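Local coordinates for abhydrolase domain-containing protein (Exiguobacterium antarcticum, PDB 5H3H) that is an esterase of the alpha/beta hydrolase fold that probably hydrolyses ester bonds and may also act as a perhydrolase, at residues B[29-34]-B[155-160]. Sequence-based numbering, arbitrary orientation.
Sequences GWPANN and SMLKGF. With F50 (ethaneperoxoic acid), chain D.
W30 meets F160 in a T-shaped (edge-to-face) aromatic pair. The six-membered ring of W30 turns its edge to the face of F160, with planes at 81° and centroids 5.0 Å apart. W30 CZ3 sits over the centre of the F160 ring and lies 3.8 Å from F160 CZ. Both side chains put CG anti to the backbone N, which brings the two rings together between loop and helix.

M156 makes a Met-aromatic contact further round the same indole. Bends at chi2 (-80°) and chi3 (-73°) fold its chain back and bring SD and CE to W30 CH2, with M156 CE at 3.9 Å and an oblique approach. P31 follows a cis peptide bond and packs on the helix with its ring carbons. P31 CG meets L157 CD2 at 3.5 Å, and P31 CD lies more loosely against F160 CE2.

No hydrogen bond links the two segments. The polar contacts go to the bound ethaneperoxoic acid instead. W30 N donates a hydrogen bond to atom O of the acid at 2.9 Å. W30 O lies 2.7 Å from OX1 of the acid. The acid is also hydrogen-bonded to M97 N, which with W30 N is consistent with the oxyanion hole of this fold, and to H248 NE2. The F160 ring turns an edge toward OXT of the acid. Cutting F160 back to an alanine is likely to leave the W30 edge without its aromatic partner and open a gap beside the acid.

The loop 29-34 follows strand 23-27 of the central sheet and leads to helix 38-46. Helix 153-164 belongs to the helical cap region between strands 114-120 and 211-217. W30 NE1 donates a hydrogen bond to T189 O of helix 186-198, helix 171-182 packs on L157, and helix 139-149 on M156.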
loop_
_atom_site.group_PDB
_atom_site.type_symbol
_atom_site.label_atom_id
_atom_site.label_comp_id
_atom_site.label_asym_id
_atom_site.label_seq_id
_atom_site.Cartn_x
_atom_site.Cartn_y
_atom_site.Cartn_z
ATOM N N GLY B 29 -21.944 3.566 8.129
ATOM C CA GLY B 29 -21.946 2.330 8.920
ATOM C C GLY B 29 -22.964 1.331 8.407
ATOM O O GLY B 29 -23.757 1.643 7.523
ATOM N N TRP B 30 -22.904 0.139 8.984
ATOM C CA TRP B 30 -23.863 -0.934 8.745
ATOM C C TRP B 30 -25.159 -0.601 9.534
ATOM O O TRP B 30 -25.043 -0.214 10.711
ATOM C CB TRP B 30 -23.248 -2.231 9.224
ATOM C CG TRP B 30 -24.117 -3.464 9.147
ATOM C CD1 TRP B 30 -24.160 -4.357 8.131
ATOM C CD2 TRP B 30 -25.017 -3.948 10.149
ATOM N NE1 TRP B 30 -25.046 -5.358 8.415
ATOM C CE2 TRP B 30 -25.577 -5.145 9.657
ATOM C CE3 TRP B 30 -25.406 -3.487 11.417
ATOM C CZ2 TRP B 30 -26.514 -5.899 10.397
ATOM C CZ3 TRP B 30 -26.333 -4.208 12.123
ATOM C CH2 TRP B 30 -26.886 -5.393 11.628
ATOM N N PRO B 31 -26.361 -0.793 8.960
ATOM C CA PRO B 31 -26.593 -1.177 7.569
ATOM C C PRO B 31 -27.343 -0.050 6.890
ATOM O O PRO B 31 -28.437 -0.220 6.346
ATOM C CB PRO B 31 -27.413 -2.438 7.714
ATOM C CG PRO B 31 -28.234 -2.156 8.975
ATOM C CD PRO B 31 -27.566 -1.093 9.764
ATOM N N ALA B 32 -26.742 1.145 6.932
ATOM C CA ALA B 32 -27.442 2.335 6.496
ATOM C C ALA B 32 -26.999 2.673 5.038
ATOM O O ALA B 32 -26.858 1.755 4.189
ATOM C CB ALA B 32 -27.171 3.451 7.460
ATOM N N ASN B 33 -26.841 3.966 4.755
ATOM C CA ASN B 33 -26.235 4.454 3.494
ATOM C C ASN B 33 -25.670 5.860 3.699
ATOM O O ASN B 33 -25.808 6.392 4.786
ATOM C CB ASN B 33 -27.197 4.373 2.288
ATOM C CG ASN B 33 -28.452 5.188 2.471
ATOM O OD1 ASN B 33 -28.394 6.399 2.570
ATOM N ND2 ASN B 33 -29.598 4.525 2.447
ATOM N N ASN B 34 -25.023 6.432 2.666
ATOM C CA ASN B 34 -24.404 7.776 2.765
ATOM C C ASN B 34 -25.318 8.869 3.278
ATOM O O ASN B 34 -24.845 9.868 3.849
ATOM C CB ASN B 34 -23.754 8.195 1.412
ATOM C CG ASN B 34 -24.685 8.969 0.517
ATOM O OD1 ASN B 34 -25.527 8.398 -0.261
ATOM N ND2 ASN B 34 -24.564 10.280 0.585
ATOM N N SER B 155 -37.699 -5.712 12.146
ATOM C CA SER B 155 -37.715 -5.838 13.667
ATOM C C SER B 155 -36.307 -5.842 14.282
ATOM O O SER B 155 -36.058 -5.173 15.308
ATOM C CB SER B 155 -38.509 -7.048 14.121
ATOM O OG SER B 155 -39.867 -6.881 13.748
ATOM N N MET B 156 -35.405 -6.548 13.597
ATOM C CA MET B 156 -33.950 -6.569 13.879
ATOM C C MET B 156 -33.450 -5.153 13.937
ATOM O O MET B 156 -32.769 -4.751 14.908
ATOM C CB MET B 156 -33.190 -7.375 12.808
ATOM C CG MET B 156 -31.721 -7.542 13.116
ATOM S SD MET B 156 -30.707 -6.120 12.721
ATOM C CE MET B 156 -30.677 -6.227 10.917
ATOM N N LEU B 157 -33.761 -4.399 12.883
ATOM C CA LEU B 157 -33.363 -2.979 12.791
ATOM C C LEU B 157 -33.905 -2.087 13.894
ATOM O O LEU B 157 -33.214 -1.231 14.364
ATOM C CB LEU B 157 -33.742 -2.414 11.393
ATOM C CG LEU B 157 -32.953 -2.989 10.211
ATOM C CD1 LEU B 157 -33.534 -2.496 8.912
ATOM C CD2 LEU B 157 -31.463 -2.620 10.247
ATOM N N LYS B 158 -35.179 -2.188 14.212
ATOM C CA LYS B 158 -35.763 -1.398 15.318
ATOM C C LYS B 158 -34.977 -1.681 16.629
ATOM O O LYS B 158 -34.588 -0.761 17.366
ATOM C CB LYS B 158 -37.241 -1.729 15.461
ATOM C CG LYS B 158 -37.976 -0.915 16.521
ATOM C CD LYS B 158 -39.435 -1.425 16.576
ATOM C CE LYS B 158 -40.111 -1.157 17.915
ATOM N NZ LYS B 158 -40.205 0.301 18.131
ATOM N N GLY B 159 -34.650 -2.942 16.832
ATOM C CA GLY B 159 -33.841 -3.353 17.956
ATOM C C GLY B 159 -32.471 -2.766 17.944
ATOM O O GLY B 159 -31.995 -2.319 18.955
ATOM N N PHE B 160 -31.830 -2.739 16.781
ATOM C CA PHE B 160 -30.519 -2.096 16.654
ATOM C C PHE B 160 -30.554 -0.546 16.871
ATOM O O PHE B 160 -29.701 0.042 17.571
ATOM C CB PHE B 160 -29.947 -2.532 15.282
ATOM C CG PHE B 160 -28.505 -2.120 15.057
ATOM C CD1 PHE B 160 -27.477 -2.702 15.806
ATOM C CD2 PHE B 160 -28.175 -1.197 14.073
ATOM C CE1 PHE B 160 -26.155 -2.326 15.580
ATOM C CE2 PHE B 160 -26.838 -0.813 13.840
ATOM C CZ PHE B 160 -25.842 -1.386 14.588
HETATM C C F50 D . -21.768 -0.616 12.388
HETATM O OX1 F50 D . -23.372 1.367 12.166
HETATM O O F50 D . -21.279 -0.502 11.284
HETATM O OXT F50 D . -22.482 0.551 12.934
HETATM C CH3 F50 D . -21.630 -1.901 13.156
#